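Cytosolic IMP-GMP specific 5'-nucleotidase (Legionella pneumophila subsp. pneumophila, PDB 4OHF) probably hydrolyses purine nucleoside monophosphates such as IMP and GMP to nucleosides and phosphate, with a magnesium ion in a haloacid dehalogenase (HAD)-type active site. Local coordinates at residues E37-D42 and K174-K179; T126-A131 and K166-G171; F257-P262 and T266-H271. One frame throughout, in Å; residues are numbered along the deposited sequence.

Contact 1: residues E37-D42 and K174-K179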
loop_
_atom_site.group_PDB
_atom_site.type_symbol
_atom_site.label_atom_id
_atom_site.label_comp_id
_atom_site.label_asym_id
_atom_site.label_seq_id
_atom_site.Cartn_x
_atom_site.Cartn_y
_atom_site.Cartn_z
ATOM N N GLU B 37 24.268 15.494 22.144
ATOM C CA GLU B 37 23.079 16.053 21.497
ATOM C C GLU B 37 23.426 17.447 21.008
ATOM O O GLU B 37 23.151 17.803 19.872
ATOM C CB GLU B 37 21.897 16.160 22.461
ATOM C CG GLU B 37 21.162 14.876 22.757
ATOM C CD GLU B 37 20.512 14.244 21.532
ATOM O OE1 GLU B 37 20.282 14.939 20.515
ATOM O OE2 GLU B 37 20.216 13.029 21.604
ATOM N N SER B 38 24.033 18.229 21.890
ATOM C CA SER B 38 24.438 19.587 21.572
ATOM C C SER B 38 25.307 19.658 20.321
ATOM O O SER B 38 25.090 20.519 19.464
ATOM C CB SER B 38 25.190 20.194 22.751
ATOM O OG SER B 38 25.685 21.470 22.394
ATOM N N LEU B 39 26.285 18.760 20.212
ATOM C CA LEU B 39 27.157 18.748 19.050
ATOM C C LEU B 39 26.285 18.561 17.811
ATOM O O LEU B 39 26.326 19.377 16.882
ATOM C CB LEU B 39 28.166 17.602 19.143
ATOM C CG LEU B 39 29.544 17.762 18.487
ATOM C CD1 LEU B 39 30.034 16.399 18.054
ATOM C CD2 LEU B 39 29.490 18.696 17.287
ATOM N N VAL B 40 25.491 17.489 17.801
ATOM C CA VAL B 40 24.611 17.208 16.674
ATOM C C VAL B 40 23.763 18.425 16.363
ATOM O O VAL B 40 23.587 18.780 15.203
ATOM C CB VAL B 40 23.678 16.009 16.945
ATOM C CG1 VAL B 40 22.684 15.856 15.801
ATOM C CG2 VAL B 40 24.497 14.738 17.075
ATOM N N TYR B 41 23.237 19.069 17.392
ATOM C CA TYR B 41 22.432 20.256 17.178
ATOM C C TYR B 41 23.264 21.286 16.402
ATOM O O TYR B 41 22.861 21.717 15.314
ATOM C CB TYR B 41 21.967 20.818 18.521
ATOM C CG TYR B 41 21.197 22.125 18.439
ATOM C CD1 TYR B 41 21.859 23.348 18.523
ATOM C CD2 TYR B 41 19.808 22.136 18.323
ATOM C CE1 TYR B 41 21.159 24.545 18.503
ATOM C CE2 TYR B 41 19.099 23.326 18.298
ATOM C CZ TYR B 41 19.780 24.531 18.390
ATOM O OH TYR B 41 19.092 25.724 18.374
ATOM N N ASP B 42 24.428 21.660 16.941
ATOM C CA ASP B 42 25.289 22.629 16.266
ATOM C C ASP B 42 25.611 22.220 14.828
ATOM O O ASP B 42 25.276 22.929 13.890
ATOM C CB ASP B 42 26.600 22.828 17.025
ATOM C CG ASP B 42 26.399 23.432 18.401
ATOM O OD1 ASP B 42 25.377 24.117 18.612
ATOM O OD2 ASP B 42 27.272 23.234 19.275
ATOM N N LYS B 174 32.162 12.519 13.526
ATOM C CA LYS B 174 33.171 11.559 13.969
ATOM C C LYS B 174 34.491 12.230 14.333
ATOM O O LYS B 174 35.043 11.995 15.409
ATOM C CB LYS B 174 33.436 10.509 12.887
ATOM C CG LYS B 174 32.218 9.756 12.389
ATOM C CD LYS B 174 31.758 8.680 13.361
ATOM C CE LYS B 174 30.683 7.816 12.710
ATOM N NZ LYS B 174 30.095 6.824 13.648
ATOM N N ASN B 175 34.997 13.065 13.433
ATOM C CA ASN B 175 36.271 13.735 13.665
ATOM C C ASN B 175 36.256 14.603 14.911
ATOM O O ASN B 175 37.227 14.625 15.670
ATOM C CB ASN B 175 36.674 14.574 12.446
ATOM C CG ASN B 175 37.086 13.717 11.247
ATOM O OD1 ASN B 175 37.348 12.513 11.377
ATOM N ND2 ASN B 175 37.160 14.344 10.074
ATOM N N ILE B 176 35.157 15.316 15.127
ATOM C CA ILE B 176 35.045 16.167 16.294
ATOM C C ILE B 176 35.050 15.368 17.597
ATOM O O ILE B 176 35.701 15.771 18.560
ATOM C CB ILE B 176 33.772 17.028 16.254
ATOM C CG1 ILE B 176 33.875 18.054 15.133
ATOM C CG2 ILE B 176 33.597 17.749 17.574
ATOM C CD1 ILE B 176 32.673 18.960 15.025
ATOM N N ILE B 177 34.339 14.241 17.652
ATOM C CA ILE B 177 34.350 13.481 18.898
ATOM C C ILE B 177 35.695 12.769 19.066
ATOM O O ILE B 177 36.140 12.548 20.187
ATOM C CB ILE B 177 33.158 12.459 19.024
ATOM C CG1 ILE B 177 33.502 11.145 18.360
ATOM C CG2 ILE B 177 31.886 13.040 18.462
ATOM C CD1 ILE B 177 34.100 10.163 19.322
ATOM N N ILE B 178 36.354 12.429 17.964
ATOM C CA ILE B 178 37.660 11.772 18.048
ATOM C C ILE B 178 38.667 12.734 18.666
ATOM O O ILE B 178 39.467 12.352 19.512
ATOM C CB ILE B 178 38.196 11.348 16.661
ATOM C CG1 ILE B 178 37.413 10.149 16.127
ATOM C CG2 ILE B 178 39.651 10.973 16.767
ATOM C CD1 ILE B 178 37.892 9.660 14.752
ATOM N N LYS B 179 38.620 13.992 18.242
ATOM C CA LYS B 179 39.539 14.996 18.755
ATOM C C LYS B 179 39.154 15.464 20.150
ATOM O O LYS B 179 39.806 16.339 20.718
ATOM C CB LYS B 179 39.562 16.214 17.837
ATOM C CG LYS B 179 38.326 17.100 17.965
ATOM C CD LYS B 179 38.607 18.563 17.592
ATOM C CE LYS B 179 39.558 19.214 18.585
ATOM N NZ LYS B 179 39.759 20.652 18.292
#
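L39 reaches across from helix 33-51 and lays its forked end over I176 and I177, neighbours near the end of the short helix 172-178. CD1 enters the notch between the two isoleucine branches, with L39 CD1 3.8 Å from I176 CG2 and 3.9 Å from I177 CG2. The other branch turns to the far end of I176, where L39 CD2 meets I176 CD1 at 3.9 Å. I176 is thus touched along its length, its CB pointing toward L39. I177 joins in through one methyl. With CG1 tucked between the backbone N and the carbonyl carbon (chi1 86°), CG2 is presented to L39, while the end of the side chain leads away from it; I177 also packs on Y215 and L219 of helix 213-224. The side chains of L39 and I177 cross at about a right angle. Y184 of helix 181-184 packs against both of them.

The backbones stay well apart, the closest pair of CA atoms being L39 and I176 at 8.7 Å, and the side chains of L39, I176 and I177 bridge the distance. In the fold, this joins helix 33-51, a short way along the chain from the magnesium ligands D23 and D25, to helix 172-178, in the long insertion, or cap, between core strands 19-22 and 204-208. The I177 side chain lies about 6 Å from that of D25, yet about 13 Å from the magnesium. No hydrogen bond or salt bridge crosses between the segments; five aliphatic branches hold them together by hydrophobic contact, which is non-directional.

Contact 2: residues T126-A131 and K166-G171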
loop_
_atom_site.group_PDB
_atom_site.type_symbol
_atom_site.label_atom_id
_atom_site.label_comp_id
_atom_site.label_asym_id
_atom_site.label_seq_id
_atom_site.Cartn_x
_atom_site.Cartn_y
_atom_site.Cartn_z
ATOM N N THR B 126 15.739 7.951 17.340
ATOM C CA THR B 126 17.163 7.992 17.028
ATOM C C THR B 126 17.937 8.705 18.126
ATOM O O THR B 126 17.357 9.264 19.055
ATOM C CB THR B 126 17.435 8.727 15.697
ATOM O OG1 THR B 126 17.129 10.120 15.848
ATOM C CG2 THR B 126 16.573 8.143 14.578
ATOM N N SER B 127 19.257 8.673 18.011
ATOM C CA SER B 127 20.134 9.319 18.974
ATOM C C SER B 127 20.144 10.840 18.798
ATOM O O SER B 127 20.739 11.561 19.599
ATOM C CB SER B 127 21.557 8.773 18.821
ATOM O OG SER B 127 21.997 8.856 17.473
ATOM N N PHE B 128 19.503 11.320 17.732
ATOM C CA PHE B 128 19.437 12.756 17.456
ATOM C C PHE B 128 18.011 13.278 17.405
ATOM O O PHE B 128 17.773 14.371 16.906
ATOM C CB PHE B 128 20.176 13.092 16.149
ATOM C CG PHE B 128 19.906 12.129 15.028
ATOM C CD1 PHE B 128 18.706 12.184 14.315
ATOM C CD2 PHE B 128 20.835 11.137 14.702
ATOM C CE1 PHE B 128 18.426 11.256 13.282
ATOM C CE2 PHE B 128 20.572 10.198 13.671
ATOM C CZ PHE B 128 19.367 10.260 12.962
ATOM N N SER B 129 17.073 12.500 17.942
ATOM C CA SER B 129 15.667 12.879 17.964
ATOM C C SER B 129 15.396 14.129 18.783
ATOM O O SER B 129 14.659 15.011 18.363
ATOM C CB SER B 129 14.815 11.738 18.522
ATOM O OG SER B 129 14.531 10.785 17.513
ATOM N N ILE B 130 15.986 14.189 19.963
ATOM C CA ILE B 130 15.797 15.319 20.839
ATOM C C ILE B 130 16.334 16.590 20.205
ATOM O O ILE B 130 15.687 17.630 20.263
ATOM C CB ILE B 130 16.449 15.035 22.202
ATOM C CG1 ILE B 130 15.521 14.116 23.002
ATOM C CG2 ILE B 130 16.736 16.329 22.940
ATOM C CD1 ILE B 130 16.112 13.545 24.277
ATOM N N ALA B 131 17.502 16.515 19.585
ATOM C CA ALA B 131 18.060 17.691 18.930
ATOM C C ALA B 131 17.128 18.075 17.776
ATOM O O ALA B 131 16.819 19.257 17.568
ATOM C CB ALA B 131 19.452 17.392 18.401
ATOM N N LYS B 166 23.432 13.733 6.536
ATOM C CA LYS B 166 24.684 14.200 5.967
ATOM C C LYS B 166 25.768 14.259 7.028
ATOM O O LYS B 166 26.834 13.663 6.878
ATOM C CB LYS B 166 24.504 15.586 5.353
ATOM C CG LYS B 166 25.337 15.798 4.099
ATOM C CD LYS B 166 24.901 14.825 2.999
ATOM C CE LYS B 166 25.700 15.000 1.718
ATOM N NZ LYS B 166 25.198 14.085 0.646
ATOM N N VAL B 167 25.483 14.981 8.105
ATOM C CA VAL B 167 26.433 15.137 9.195
ATOM C C VAL B 167 26.868 13.779 9.757
ATOM O O VAL B 167 27.958 13.653 10.321
ATOM C CB VAL B 167 25.828 16.016 10.323
ATOM C CG1 VAL B 167 24.835 15.224 11.135
ATOM C CG2 VAL B 167 26.926 16.560 11.199
ATOM N N HIS B 168 26.019 12.768 9.593
ATOM C CA HIS B 168 26.336 11.424 10.070
ATOM C C HIS B 168 27.102 10.620 9.026
ATOM O O HIS B 168 27.484 9.478 9.273
ATOM C CB HIS B 168 25.064 10.660 10.469
ATOM C CG HIS B 168 24.787 10.678 11.945
ATOM N ND1 HIS B 168 24.180 11.742 12.582
ATOM C CD2 HIS B 168 25.081 9.779 12.916
ATOM C CE1 HIS B 168 24.111 11.497 13.879
ATOM N NE2 HIS B 168 24.651 10.313 14.108
ATOM N N SER B 169 27.332 11.227 7.866
ATOM C CA SER B 169 28.051 10.574 6.778
ATOM C C SER B 169 29.302 11.364 6.439
ATOM O O SER B 169 30.302 10.801 5.995
ATOM C CB SER B 169 27.160 10.478 5.541
ATOM O OG SER B 169 25.983 9.743 5.822
ATOM N N ASP B 170 29.230 12.675 6.638
ATOM C CA ASP B 170 30.356 13.563 6.375
ATOM C C ASP B 170 31.575 13.102 7.137
ATOM O O ASP B 170 32.699 13.156 6.641
ATOM C CB ASP B 170 30.047 14.982 6.841
ATOM C CG ASP B 170 29.370 15.803 5.786
ATOM O OD1 ASP B 170 29.907 15.871 4.658
ATOM O OD2 ASP B 170 28.308 16.389 6.084
ATOM N N GLY B 171 31.340 12.652 8.359
ATOM C CA GLY B 171 32.441 12.230 9.191
ATOM C C GLY B 171 32.800 13.440 10.029
ATOM O O GLY B 171 33.702 13.392 10.867
#
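The rings of F128 and H168 meet obliquely: F128 CE2 lies over one face of the imidazole, 3.7 Å above its plane and offset toward the rim, while H168 CE1 approaches the phenyl ring at a slant. On the other side of the phenyl plane sits T126 OG1. The ring planes are inclined at 56° and the centroids are 5.0 Å apart, neither stacked nor T-shaped. F128 is the third residue of a type I turn, T126 to S129, that contains an ST turn, and the N-cap of helix 129-143; H168 comes from helix 153-170. The closest approach is F128 CD2 to H168 CE1, 3.4 Å.

F128 CG stands between its own N and carbonyl carbon (chi1 43°), which sends the ring over to the histidine. The imidazole is anchored on its own helix by a hydrogen bond between ND1 and the carbonyl O of V164, and L173 packs against it. The pair lies on the metal side of the cap's helical part, with the H168 side chain about 9 Å from the magnesium. The turn is pinned by its threonine: F128 N donates to T126 OG1 at 3.3 Å.

Contact 3: residues F257-P262 and T266-H271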
loop_
_atom_site.group_PDB
_atom_site.type_symbol
_atom_site.label_atom_id
_atom_site.label_comp_id
_atom_site.label_asym_id
_atom_site.label_seq_id
_atom_site.Cartn_x
_atom_site.Cartn_y
_atom_site.Cartn_z
ATOM N N PHE B 257 28.544 -9.435 3.045
ATOM C CA PHE B 257 29.613 -9.216 4.001
ATOM C C PHE B 257 30.896 -8.917 3.232
ATOM O O PHE B 257 31.058 -9.315 2.076
ATOM C CB PHE B 257 29.854 -10.474 4.837
ATOM C CG PHE B 257 28.969 -10.594 6.043
ATOM C CD1 PHE B 257 29.192 -9.804 7.171
ATOM C CD2 PHE B 257 27.930 -11.517 6.067
ATOM C CE1 PHE B 257 28.403 -9.933 8.301
ATOM C CE2 PHE B 257 27.130 -11.651 7.200
ATOM C CZ PHE B 257 27.371 -10.856 8.320
ATOM N N LEU B 258 31.804 -8.208 3.885
ATOM C CA LEU B 258 33.097 -7.876 3.313
ATOM C C LEU B 258 34.092 -8.183 4.420
ATOM O O LEU B 258 33.889 -7.813 5.569
ATOM C CB LEU B 258 33.156 -6.396 2.918
ATOM C CG LEU B 258 32.364 -6.032 1.652
ATOM C CD1 LEU B 258 32.396 -4.537 1.405
ATOM C CD2 LEU B 258 32.974 -6.762 0.470
ATOM N N SER B 259 35.155 -8.893 4.089
ATOM C CA SER B 259 36.139 -9.235 5.102
ATOM C C SER B 259 37.124 -8.089 5.263
ATOM O O SER B 259 37.666 -7.590 4.277
ATOM C CB SER B 259 36.868 -10.511 4.703
ATOM O OG SER B 259 37.758 -10.900 5.726
ATOM N N VAL B 260 37.351 -7.662 6.501
ATOM C CA VAL B 260 38.264 -6.558 6.743
ATOM C C VAL B 260 39.597 -7.012 7.297
ATOM O O VAL B 260 39.646 -7.778 8.264
ATOM C CB VAL B 260 37.673 -5.526 7.738
ATOM C CG1 VAL B 260 38.552 -4.286 7.783
ATOM C CG2 VAL B 260 36.266 -5.160 7.341
ATOM N N ASN B 261 40.672 -6.546 6.669
ATOM C CA ASN B 261 42.023 -6.845 7.120
ATOM C C ASN B 261 42.176 -5.945 8.348
ATOM O O ASN B 261 42.184 -4.721 8.225
ATOM C CB ASN B 261 43.025 -6.453 6.036
ATOM C CG ASN B 261 44.457 -6.782 6.410
ATOM O OD1 ASN B 261 45.018 -6.221 7.358
ATOM N ND2 ASN B 261 45.058 -7.695 5.661
ATOM N N PRO B 262 42.286 -6.544 9.546
ATOM C CA PRO B 262 42.424 -5.814 10.813
ATOM C C PRO B 262 43.596 -4.842 10.911
ATOM O O PRO B 262 43.544 -3.883 11.694
ATOM C CB PRO B 262 42.486 -6.932 11.849
ATOM C CG PRO B 262 43.117 -8.049 11.095
ATOM C CD PRO B 262 42.425 -7.994 9.766
ATOM N N THR B 266 41.991 -2.788 4.342
ATOM C CA THR B 266 41.513 -3.166 3.021
ATOM C C THR B 266 40.492 -4.287 3.172
ATOM O O THR B 266 40.481 -4.992 4.181
ATOM C CB THR B 266 42.676 -3.640 2.118
ATOM O OG1 THR B 266 43.260 -4.832 2.664
ATOM C CG2 THR B 266 43.744 -2.544 2.013
ATOM N N MET B 267 39.634 -4.461 2.173
ATOM C CA MET B 267 38.614 -5.492 2.253
ATOM C C MET B 267 38.574 -6.417 1.039
ATOM O O MET B 267 39.040 -6.073 -0.056
ATOM C CB MET B 267 37.241 -4.840 2.445
ATOM C CG MET B 267 37.202 -3.790 3.546
ATOM S SD MET B 267 35.615 -2.930 3.618
ATOM C CE MET B 267 35.809 -1.730 2.313
ATOM N N THR B 268 38.019 -7.604 1.250
ATOM C CA THR B 268 37.875 -8.578 0.183
ATOM C C THR B 268 36.459 -9.139 0.253
ATOM O O THR B 268 35.879 -9.220 1.333
ATOM C CB THR B 268 38.855 -9.746 0.343
ATOM O OG1 THR B 268 38.332 -10.673 1.294
ATOM C CG2 THR B 268 40.193 -9.247 0.836
ATOM N N ASN B 269 35.898 -9.509 -0.893
ATOM C CA ASN B 269 34.553 -10.072 -0.910
ATOM C C ASN B 269 34.630 -11.397 -0.182
ATOM O O ASN B 269 35.671 -12.054 -0.191
ATOM C CB ASN B 269 34.058 -10.306 -2.340
ATOM C CG ASN B 269 33.765 -9.022 -3.074
ATOM O OD1 ASN B 269 33.119 -8.130 -2.539
ATOM N ND2 ASN B 269 34.229 -8.923 -4.306
ATOM N N VAL B 270 33.534 -11.784 0.459
ATOM C CA VAL B 270 33.499 -13.036 1.201
ATOM C C VAL B 270 32.961 -14.156 0.333
ATOM O O VAL B 270 32.043 -13.960 -0.457
ATOM C CB VAL B 270 32.624 -12.915 2.468
ATOM C CG1 VAL B 270 32.422 -14.278 3.097
ATOM C CG2 VAL B 270 33.281 -11.971 3.462
ATOM N N HIS B 271 33.564 -15.329 0.471
ATOM C CA HIS B 271 33.167 -16.520 -0.273
ATOM C C HIS B 271 33.160 -17.634 0.768
ATOM O O HIS B 271 34.196 -17.960 1.357
ATOM C CB HIS B 271 34.183 -16.833 -1.386
ATOM C CG HIS B 271 34.368 -15.716 -2.372
ATOM N ND1 HIS B 271 33.339 -15.236 -3.157
ATOM C CD2 HIS B 271 35.455 -14.964 -2.675
ATOM C CE1 HIS B 271 33.782 -14.234 -3.897
ATOM N NE2 HIS B 271 35.063 -14.048 -3.623
#
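S259 and T268 form the hydrogen-bonded pair of a beta hairpin, strands 257-260 and 267-269. S259 N donates to T268 O at 2.9 Å, and T268 N returns the bond to S259 O at 3.0 Å. Toward the turn, N261 N points almost straight at T266 O (2.9 Å, N-H...O 173°). The short strands run antiparallel with a marked twist, their axes at 141°.

Apolar contacts gather on the face carrying L258, V260 and M267. V260 and M267 lie side by side, V260 CG2 being 4.1 Å from M267 CG; the methionine then bends at its last torsion (chi3 -81°), and its SD packs on L258 CD1 at 4.2 Å. V270 presents CG2 to F257 CB, 4.0 Å away.

Polar side chains look beyond the pair. N261 OD1 accepts from the backbone N of both E263 and N264, tying down the turn, whereas N269 OD1 lies beside L258 CD2 and is hydrogen-bonded to Q280 NE2 of the second subunit.

Strand 257-260 also bonds to strand 277-281 of the core sheet. Across the subunit boundary L258 packs on L258 of the second subunit, and the backbone of M267 also hydrogen-bonds to that subunit. The chemistry is therefore split: backbone bonds set the hairpin's register, while the leucine, methionine and asparagine on one face serve both the hairpin and the subunit interface.

From the N terminus the chain passes the metal ligands D23 and D25 and soon enters helix 33-51, where contact 1 opens. Contact 2 opens at 126-131 and closes at 166-171, before helix 172-178 completes contact 1, so the smaller loop lies wholly within the larger. The two touch, V40 CG1 meeting F128 CB at 3.7 Å; together they tie helices 33-51, 129-143, 153-170 and 172-178 into the helical part of the cap beside the magnesium site. The chain then re-enters the core sheet at strand 204-208. Contact 3 follows as a local hairpin at the edge of this chain's sheet, where the second subunit docks; its centre is about 29 Å from that of contact 1.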